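Local structure of beta-fructofuranosidase (Arthrobacter, 3WPU) at residues V74-W78 against V431-I435; E338-Y343 against Y421-P427. The protein is a bacterial beta-fructofuranosidase of the levansucrase/invertase family, with the five-bladed beta-propeller fold of that family. All blocks are in the same frame, centred on the assembly; numbering follows the deposited sequence. Where two conformers were deposited one is given.

Contact 1: residues V74-W78 against V431-I435; sequences VWDTW and VQSFI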
ATOM      1  N   VAL A  74     -11.952  -8.562   4.721  1.00 10.02           N
ATOM      2  CA  VAL A  74     -10.578  -8.078   4.902  1.00  9.67           C
ATOM      3  C   VAL A  74     -10.158  -7.361   3.644  1.00  9.82           C
ATOM      4  O   VAL A  74     -10.382  -7.871   2.554  1.00 10.84           O
ATOM      5  CB  VAL A  74      -9.619  -9.278   5.099  1.00  9.65           C
ATOM      6  CG1 VAL A  74      -8.192  -8.781   5.264  1.00  9.86           C
ATOM      7  CG2 VAL A  74     -10.031 -10.127   6.291  1.00 10.48           C
ATOM      8  N   TRP A  75      -9.465  -6.222   3.755  1.00  9.49           N
ATOM      9  CA  TRP A  75      -8.869  -5.630   2.552  1.00  9.44           C
ATOM     10  C   TRP A  75      -7.471  -5.127   2.843  1.00  9.73           C
ATOM     11  O   TRP A  75      -6.599  -5.983   3.115  1.00 10.14           O
ATOM     12  CB  TRP A  75      -9.790  -4.658   1.789  1.00  9.60           C
ATOM     13  CG  TRP A  75     -10.346  -3.355   2.443  1.00  9.47           C
ATOM     14  CD1 TRP A  75     -10.138  -2.083   1.970  1.00  9.74           C
ATOM     15  CD2 TRP A  75     -11.237  -3.201   3.575  1.00  9.68           C
ATOM     16  NE1 TRP A  75     -10.806  -1.174   2.713  1.00  9.79           N
ATOM     17  CE2 TRP A  75     -11.483  -1.818   3.717  1.00  9.70           C
ATOM     18  CE3 TRP A  75     -11.860  -4.094   4.473  1.00  9.48           C
ATOM     19  CZ2 TRP A  75     -12.291  -1.299   4.729  1.00  9.58           C
ATOM     20  CZ3 TRP A  75     -12.664  -3.578   5.479  1.00  9.60           C
ATOM     21  CH2 TRP A  75     -12.886  -2.192   5.594  1.00  9.87           C
ATOM     22  N   ASP A  76      -7.217  -3.830   2.783  1.00  9.89           N
ATOM     23  CA  ASP A  76      -5.822  -3.357   2.883  1.00  9.86           C
ATOM     24  C   ASP A  76      -5.104  -4.007   4.071  1.00  9.78           C
ATOM     25  O   ASP A  76      -5.598  -3.963   5.191  1.00  9.45           O
ATOM     26  CB  ASP A  76      -5.704  -1.863   3.101  1.00 10.14           C
ATOM     27  CG  ASP A  76      -6.449  -1.020   2.099  1.00 11.25           C
ATOM     28  OD1 ASP A  76      -7.179  -1.518   1.233  1.00 10.96           O
ATOM     29  OD2 ASP A  76      -6.300   0.204   2.221  1.00 12.65           O
ATOM     30  N   THR A  77      -3.935  -4.585   3.811  1.00  9.44           N
ATOM     31  CA  THR A  77      -3.192  -5.331   4.796  1.00  9.59           C
ATOM     32  C   THR A  77      -1.745  -4.846   4.770  1.00  9.51           C
ATOM     33  O   THR A  77      -1.205  -4.504   3.704  1.00  9.90           O
ATOM     34  CB  THR A  77      -3.305  -6.826   4.522  1.00 10.48           C
ATOM     35  OG1 THR A  77      -4.702  -7.187   4.668  1.00  9.86           O
ATOM     36  CG2 THR A  77      -2.430  -7.646   5.439  1.00 10.44           C
ATOM     37  N   TRP A  78      -1.131  -4.853   5.940  1.00 10.11           N
ATOM     38  CA  TRP A  78       0.303  -4.557   6.058  1.00  9.98           C
ATOM     39  C   TRP A  78       1.031  -5.409   7.091  1.00 10.49           C
ATOM     40  O   TRP A  78       0.469  -5.799   8.122  1.00 10.02           O
ATOM     41  CB  TRP A  78       0.564  -3.082   6.325  1.00 10.27           C
ATOM     42  CG  TRP A  78      -0.113  -2.478   7.531  1.00 10.32           C
ATOM     43  CD1 TRP A  78       0.433  -2.273   8.763  1.00 10.27           C
ATOM     44  CD2 TRP A  78      -1.437  -1.950   7.584  1.00 10.42           C
ATOM     45  NE1 TRP A  78      -0.477  -1.642   9.589  1.00 10.36           N
ATOM     46  CE2 TRP A  78      -1.645  -1.457   8.888  1.00 10.44           C
ATOM     47  CE3 TRP A  78      -2.495  -1.887   6.658  1.00 10.31           C
ATOM     48  CZ2 TRP A  78      -2.863  -0.882   9.288  1.00 10.82           C
ATOM     49  CZ3 TRP A  78      -3.679  -1.301   7.047  1.00 10.81           C
ATOM     50  CH2 TRP A  78      -3.871  -0.840   8.370  1.00 10.60           C
ATOM     51  N   VAL A 431       4.442  -9.330  -4.082  1.00  9.66           N
ATOM     52  CA  VAL A 431       3.372  -8.360  -4.038  1.00  9.55           C
ATOM     53  C   VAL A 431       2.131  -9.036  -3.483  1.00  9.62           C
ATOM     54  O   VAL A 431       1.644 -10.038  -4.042  1.00 10.20           O
ATOM     55  CB  VAL A 431       3.063  -7.745  -5.421  1.00  9.75           C
ATOM     56  CG1 VAL A 431       1.947  -6.714  -5.277  1.00 10.03           C
ATOM     57  CG2 VAL A 431       4.330  -7.127  -6.047  1.00  9.96           C
ATOM     58  N   GLN A 432       1.637  -8.510  -2.362  1.00  9.37           N
ATOM     59  CA  GLN A 432       0.387  -9.003  -1.762  1.00  9.57           C
ATOM     60  C   GLN A 432      -0.717  -7.999  -2.063  1.00  9.42           C
ATOM     61  O   GLN A 432      -0.460  -6.831  -2.249  1.00  9.55           O
ATOM     62  CB  GLN A 432       0.535  -9.217  -0.255  1.00  9.84           C
ATOM     63  CG  GLN A 432       0.984  -8.004   0.567  1.00  9.62           C
ATOM     64  CD  GLN A 432      -0.130  -7.258   1.262  1.00 10.08           C
ATOM     65  OE1 GLN A 432      -1.330  -7.423   0.946  1.00  9.69           O
ATOM     66  NE2 GLN A 432       0.246  -6.428   2.216  1.00 10.18           N
ATOM     67  N   SER A 433      -1.961  -8.482  -2.162  1.00  9.12           N
ATOM     68  CA  SER A 433      -3.093  -7.632  -2.528  1.00  9.36           C
ATOM     69  C   SER A 433      -4.366  -8.324  -2.040  1.00  9.12           C
ATOM     70  O   SER A 433      -4.293  -9.499  -1.713  1.00 10.16           O
ATOM     71  CB  SER A 433      -3.157  -7.474  -4.055  1.00  9.51           C
ATOM     72  OG  SER A 433      -3.305  -8.713  -4.734  1.00  9.77           O
ATOM     73  N   PHE A 434      -5.483  -7.599  -1.990  1.00  8.88           N
ATOM     74  CA  PHE A 434      -6.766  -8.221  -1.640  1.00  8.40           C
ATOM     75  C   PHE A 434      -7.621  -8.323  -2.865  1.00  8.61           C
ATOM     76  O   PHE A 434      -7.553  -7.517  -3.785  1.00  8.76           O
ATOM     77  CB  PHE A 434      -7.480  -7.454  -0.510  1.00  8.57           C
ATOM     78  CG  PHE A 434      -8.278  -6.257  -0.974  1.00  8.48           C
ATOM     79  CD1 PHE A 434      -9.588  -6.375  -1.402  1.00  8.55           C
ATOM     80  CD2 PHE A 434      -7.707  -4.996  -1.034  1.00  8.75           C
ATOM     81  CE1 PHE A 434     -10.309  -5.267  -1.837  1.00  8.66           C
ATOM     82  CE2 PHE A 434      -8.410  -3.885  -1.470  1.00  8.87           C
ATOM     83  CZ  PHE A 434      -9.715  -4.018  -1.901  1.00  8.96           C
ATOM     84  N   ILE A 435      -8.539  -9.280  -2.818  1.00  8.78           N
ATOM     85  CA  ILE A 435      -9.484  -9.502  -3.913  1.00  9.79           C
ATOM     86  C   ILE A 435     -10.745  -8.655  -3.762  1.00 10.31           C
ATOM     87  O   ILE A 435     -11.392  -8.660  -2.695  1.00 10.82           O
ATOM     88  CB  ILE A 435      -9.918 -10.977  -3.926  1.00  9.54           C
ATOM     89  CG1 ILE A 435      -8.721 -11.895  -4.187  1.00  9.74           C
ATOM     90  CG2 ILE A 435     -10.988 -11.199  -4.993  1.00  9.35           C
ATOM     91  CD1 ILE A 435      -9.008 -13.376  -4.044  1.00 10.29           C
TER
HETATM   92  O   HOH W   1      -3.044  -5.183   1.042  1.00 12.03           O

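Contact 2: residues E338-Y343 against Y421-P427; sequences ERPQIY and YSHYVMP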
ATOM      1  N   GLU A 338      -2.969   6.123  -4.536  1.00 11.73           N
ATOM      2  CA  GLU A 338      -3.206   5.570  -3.216  1.00 11.63           C
ATOM      3  C   GLU A 338      -2.032   4.758  -2.674  1.00 11.57           C
ATOM      4  O   GLU A 338      -1.189   4.285  -3.446  1.00 11.11           O
ATOM      5  CB  GLU A 338      -4.449   4.671  -3.263  1.00 12.65           C
ATOM      6  CG  GLU A 338      -5.651   5.399  -3.789  1.00 13.83           C
ATOM      7  CD  GLU A 338      -6.907   4.571  -3.677  1.00 16.12           C
ATOM      8  OE1 GLU A 338      -7.413   4.412  -2.548  1.00 18.21           O
ATOM      9  OE2 GLU A 338      -7.419   4.171  -4.738  1.00 19.02           O
ATOM     10  N   ARG A 339      -2.025   4.551  -1.361  1.00 11.39           N
ATOM     11  CA  ARG A 339      -1.082   3.673  -0.715  1.00 11.65           C
ATOM     12  C   ARG A 339       0.370   3.756  -1.205  1.00 10.48           C
ATOM     13  O   ARG A 339       0.999   2.762  -1.596  1.00 10.47           O
ATOM     14  CB  ARG A 339      -1.582   2.239  -0.824  1.00 12.89           C
ATOM     15  CG  ARG A 339      -0.986   1.457   0.269  1.00 14.86           C
ATOM     16  CD  ARG A 339      -1.444   0.034   0.325  1.00 16.63           C
ATOM     17  NE  ARG A 339      -0.741  -0.529   1.455  1.00 16.60           N
ATOM     18  CZ  ARG A 339      -1.037  -1.675   2.025  1.00 15.69           C
ATOM     19  NH1 ARG A 339      -2.029  -2.453   1.536  1.00 14.16           N
ATOM     20  NH2 ARG A 339      -0.310  -2.053   3.050  1.00 15.77           N
ATOM     21  N   PRO A 340       0.921   4.963  -1.159  1.00  9.70           N
ATOM     22  CA  PRO A 340       2.292   5.105  -1.622  1.00  9.57           C
ATOM     23  C   PRO A 340       3.284   4.419  -0.674  1.00  9.39           C
ATOM     24  O   PRO A 340       3.100   4.392   0.547  1.00  9.31           O
ATOM     25  CB  PRO A 340       2.493   6.612  -1.623  1.00  9.07           C
ATOM     26  CG  PRO A 340       1.585   7.111  -0.552  1.00  8.96           C
ATOM     27  CD  PRO A 340       0.350   6.231  -0.689  1.00  9.37           C
ATOM     28  N   GLN A 341       4.330   3.859  -1.262  1.00  9.42           N
ATOM     29  CA  GLN A 341       5.483   3.374  -0.492  1.00 10.22           C
ATOM     30  C   GLN A 341       6.737   3.653  -1.278  1.00 10.38           C
ATOM     31  O   GLN A 341       6.710   3.762  -2.487  1.00  9.80           O
ATOM     32  CB  GLN A 341       5.400   1.876  -0.201  1.00 10.98           C
ATOM     33  CG  GLN A 341       5.291   1.028  -1.461  1.00 10.84           C
ATOM     34  CD  GLN A 341       5.114  -0.451  -1.212  1.00 11.19           C
ATOM     35  OE1 GLN A 341       4.080  -1.028  -1.623  1.00 10.89           O
ATOM     36  NE2 GLN A 341       6.102  -1.091  -0.580  1.00 11.23           N
ATOM     37  N   ILE A 342       7.845   3.771  -0.547  1.00 10.47           N
ATOM     38  CA  ILE A 342       9.165   3.920  -1.117  1.00 10.98           C
ATOM     39  C   ILE A 342       9.941   2.633  -0.846  1.00 10.22           C
ATOM     40  O   ILE A 342      10.013   2.160   0.294  1.00 10.30           O
ATOM     41  CB  ILE A 342       9.915   5.105  -0.500  1.00 11.99           C
ATOM     42  CG1 ILE A 342       9.160   6.425  -0.764  1.00 12.97           C
ATOM     43  CG2 ILE A 342      11.318   5.163  -1.058  1.00 12.56           C
ATOM     44  CD1 ILE A 342       9.209   6.911  -2.167  1.00 13.63           C
ATOM     45  N   TYR A 343      10.475   2.082  -1.921  1.00  9.98           N
ATOM     46  CA  TYR A 343      11.159   0.796  -1.964  1.00 10.57           C
ATOM     47  C   TYR A 343      12.532   1.035  -2.539  1.00 10.72           C
ATOM     48  O   TYR A 343      12.660   1.598  -3.622  1.00 10.74           O
ATOM     49  CB  TYR A 343      10.340  -0.128  -2.867  1.00 10.76           C
ATOM     50  CG  TYR A 343      10.795  -1.543  -3.019  1.00 10.77           C
ATOM     51  CD1 TYR A 343      10.198  -2.571  -2.280  1.00 10.85           C
ATOM     52  CD2 TYR A 343      11.777  -1.894  -3.959  1.00 11.05           C
ATOM     53  CE1 TYR A 343      10.597  -3.879  -2.433  1.00 11.40           C
ATOM     54  CE2 TYR A 343      12.170  -3.216  -4.116  1.00 11.58           C
ATOM     55  CZ  TYR A 343      11.560  -4.206  -3.358  1.00 11.65           C
ATOM     56  OH  TYR A 343      11.918  -5.540  -3.511  1.00 12.83           O
ATOM     57  N   TYR A 421      -6.604  -5.343  -5.419  1.00 10.19           N
ATOM     58  CA  TYR A 421      -6.403  -3.940  -5.079  1.00 10.55           C
ATOM     59  C   TYR A 421      -5.580  -3.798  -3.783  1.00 10.72           C
ATOM     60  O   TYR A 421      -5.247  -4.805  -3.125  1.00  9.51           O
ATOM     61  CB  TYR A 421      -7.728  -3.127  -5.050  1.00 10.87           C
ATOM     62  CG  TYR A 421      -7.459  -1.680  -5.358  1.00 10.81           C
ATOM     63  CD1 TYR A 421      -6.968  -1.312  -6.598  1.00 11.18           C
ATOM     64  CD2 TYR A 421      -7.607  -0.694  -4.386  1.00 11.59           C
ATOM     65  CE1 TYR A 421      -6.656  -0.002  -6.888  1.00 11.75           C
ATOM     66  CE2 TYR A 421      -7.264   0.628  -4.648  1.00 12.00           C
ATOM     67  CZ  TYR A 421      -6.801   0.975  -5.905  1.00 12.27           C
ATOM     68  OH  TYR A 421      -6.467   2.292  -6.227  1.00 12.37           O
ATOM     69  N   SER A 422      -5.202  -2.543  -3.500  1.00 11.44           N
ATOM     70  CA  SER A 422      -4.384  -2.167  -2.349  0.50 11.22           C
ATOM     71  C   SER A 422      -3.111  -3.001  -2.241  1.00 11.59           C
ATOM     72  O   SER A 422      -2.681  -3.411  -1.144  1.00 11.58           O
ATOM     73  CB  SER A 422      -5.215  -2.202  -1.069  0.50 11.06           C
ATOM     74  OG  SER A 422      -6.267  -1.256  -1.178  0.50 10.33           O
ATOM     75  N   HIS A 423      -2.473  -3.192  -3.384  1.00 10.94           N
ATOM     76  CA  HIS A 423      -1.278  -3.982  -3.460  1.00 10.81           C
ATOM     77  C   HIS A 423      -0.186  -3.359  -2.575  1.00 10.76           C
ATOM     78  O   HIS A 423      -0.169  -2.143  -2.317  1.00 12.17           O
ATOM     79  CB  HIS A 423      -0.717  -3.978  -4.868  1.00 10.95           C
ATOM     80  CG  HIS A 423      -1.649  -4.471  -5.926  1.00 10.90           C
ATOM     81  ND1 HIS A 423      -2.854  -3.874  -6.210  1.00 11.24           N
ATOM     82  CD2 HIS A 423      -1.507  -5.477  -6.817  1.00 11.25           C
ATOM     83  CE1 HIS A 423      -3.419  -4.500  -7.229  1.00 10.89           C
ATOM     84  NE2 HIS A 423      -2.621  -5.477  -7.613  1.00 10.74           N
ATOM     85  N   TYR A 424       0.715  -4.215  -2.138  1.00  9.81           N
ATOM     86  CA  TYR A 424       1.830  -3.788  -1.304  1.00  9.67           C
ATOM     87  C   TYR A 424       3.039  -4.596  -1.714  1.00  9.76           C
ATOM     88  O   TYR A 424       2.994  -5.825  -1.736  1.00  9.74           O
ATOM     89  CB  TYR A 424       1.472  -4.019   0.170  1.00  9.43           C
ATOM     90  CG  TYR A 424       2.605  -3.640   1.089  1.00  9.56           C
ATOM     91  CD1 TYR A 424       2.806  -2.322   1.473  1.00  9.72           C
ATOM     92  CD2 TYR A 424       3.482  -4.604   1.539  1.00  9.49           C
ATOM     93  CE1 TYR A 424       3.879  -1.959   2.266  1.00  9.67           C
ATOM     94  CE2 TYR A 424       4.556  -4.259   2.356  1.00  9.59           C
ATOM     95  CZ  TYR A 424       4.742  -2.960   2.730  1.00  9.73           C
ATOM     96  OH  TYR A 424       5.803  -2.581   3.557  1.00  9.97           O
ATOM     97  N   VAL A 425       4.136  -3.889  -2.040  1.00  9.96           N
ATOM     98  CA  VAL A 425       5.364  -4.516  -2.518  1.00 10.20           C
ATOM     99  C   VAL A 425       6.282  -4.826  -1.328  1.00 10.36           C
ATOM    100  O   VAL A 425       6.635  -3.935  -0.555  1.00 10.61           O
ATOM    101  CB  VAL A 425       6.111  -3.609  -3.533  1.00 10.14           C
ATOM    102  CG1 VAL A 425       7.264  -4.370  -4.147  1.00 10.13           C
ATOM    103  CG2 VAL A 425       5.140  -3.112  -4.610  1.00 10.69           C
ATOM    104  N   MET A 426       6.638  -6.101  -1.220  1.00 10.89           N
ATOM    105  CA  MET A 426       7.387  -6.670  -0.122  1.00 11.13           C
ATOM    106  C   MET A 426       8.804  -6.948  -0.585  1.00 11.39           C
ATOM    107  O   MET A 426       9.098  -6.927  -1.783  1.00 11.03           O
ATOM    108  CB  MET A 426       6.722  -7.980   0.309  1.00 11.47           C
ATOM    109  CG  MET A 426       5.266  -7.777   0.643  1.00 11.17           C
ATOM    110  SD  MET A 426       4.402  -9.183   1.388  1.00 10.87           S
ATOM    111  CE  MET A 426       4.413 -10.336   0.008  1.00 11.68           C
ATOM    112  N   PRO A 427       9.691  -7.260   0.364  1.00 11.70           N
ATOM    113  CA  PRO A 427      11.066  -7.549  -0.024  1.00 12.31           C
ATOM    114  C   PRO A 427      11.172  -8.654  -1.082  1.00 12.20           C
ATOM    115  O   PRO A 427      10.373  -9.621  -1.092  1.00 12.82           O
ATOM    116  CB  PRO A 427      11.708  -7.957   1.302  1.00 12.16           C
ATOM    117  CG  PRO A 427      10.929  -7.180   2.318  1.00 11.97           C
ATOM    118  CD  PRO A 427       9.508  -7.313   1.826  1.00 11.92           C
TER

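Contact 1: residues V74-W78 against V431-I435
Side-chain packing between strand 72-81 of one sheet and strand 430-434, second in another, joins Val74-Trp78 to Val431-Ile435, with its centre about 8 Å from the centre of the chain's fold. The strand axes approach to 6.4 Å and run at 154° to each other, nearly antiparallel, yet the bonds between them come from side chains and water instead of a backbone ladder. The Phe434 ring receives CB of Trp75 over one face: that atom sits 3.4 Å from the centroid of the Phe434 ring, practically on the ring normal, a CH-pi contact over its centre. With CG of Trp75 lodged between its own backbone N and carbonyl carbon (chi1 61°), the indole is carried on past that ring and turns its edge to the same phenyl in a T-shaped pair, planes 71° apart. In the five-bladed propeller of the family, strand 72-81 here meets the second strand of another blade. A glycerol, probably from the crystallisation liquor, is hydrogen-bonded to Trp75 NE1 and to Asp76 OD2, consistent with a pocket here, while Asp76 OD1 has its strongest partner in Ser422 and passes 3.8 Å from CE2 of Phe434. Farther along, Gln432 bends at chi2 and brings NE2 to 2.8 Å from Thr77 O; the donor stands above the carbonyl plane instead of on a lone pair, although the acceptor lies in the plane of the Gln432 amide. The other end of the same amide, Gln432 OE1, accepts a hydrogen bond from a water, which has further acceptors within reach and accepts from Thr77 N at 3.0 Å.

Contact 2: residues E338-Y343 against Y421-P427
Glu338 meets Tyr421 first: the tyrosine hydroxyl donates to Glu338 OE2, with OH and OE2 2.6 Å apart, approaching from above the carboxylate plane, while Glu338 OE1 forms a salt bridge with Arg245. At Arg339 the chain turns a corner, and the side chain, CG anti to the backbone N (chi1 -156°) and extended as far as NE, reaches across the second segment. Its NH1 makes a weak bond to Ser422 O, bent to 122° at the hydrogen; CB of Tyr424 covers the centre of one guanidinium face, and the main partner of NH2 is Thr77. Gln341 then clasps the backbone of Val425 with both ends of its amide. Val425 N reaches Gln341 OE1 at 2.9 Å almost straight, and Gln341 NE2 meets an in-plane lone pair of Val425 O at 2.9 Å, while also lying over the rim of one Tyr424 ring face. Tyr343 crosses Val425, CE1 to CG1 3.8 Å, and turns its ring edge to Met426 O. Because the strands, 8.4 Å apart at 17°, belong to neighbouring sheets of the propeller, Gln341 stands in for a strand partner, and its paired bonds fix the amide's rotation.

Both contacts are buried near the propeller centre, 10 Å apart, and neither is a surface patch. They share a sheet, since strands 423-425 and 430-434 are consecutive neighbours in it: contact 1 joins that sheet to strand 72-81, contact 2 to strand 340-345. Contact 2 buries about twice the area, 489 against 237 Å², and relies more on polar side chains reaching backbone groups, whereas contact 1 combines aromatic packing with one glutamine and a water. Two probable hydrogen bonds tie them together, Asp76 OD1 to Ser422 OG at 2.6 Å and Arg339 NH2 to Thr77 O at 2.7 Å, linking three sheets beside the bound glycerol.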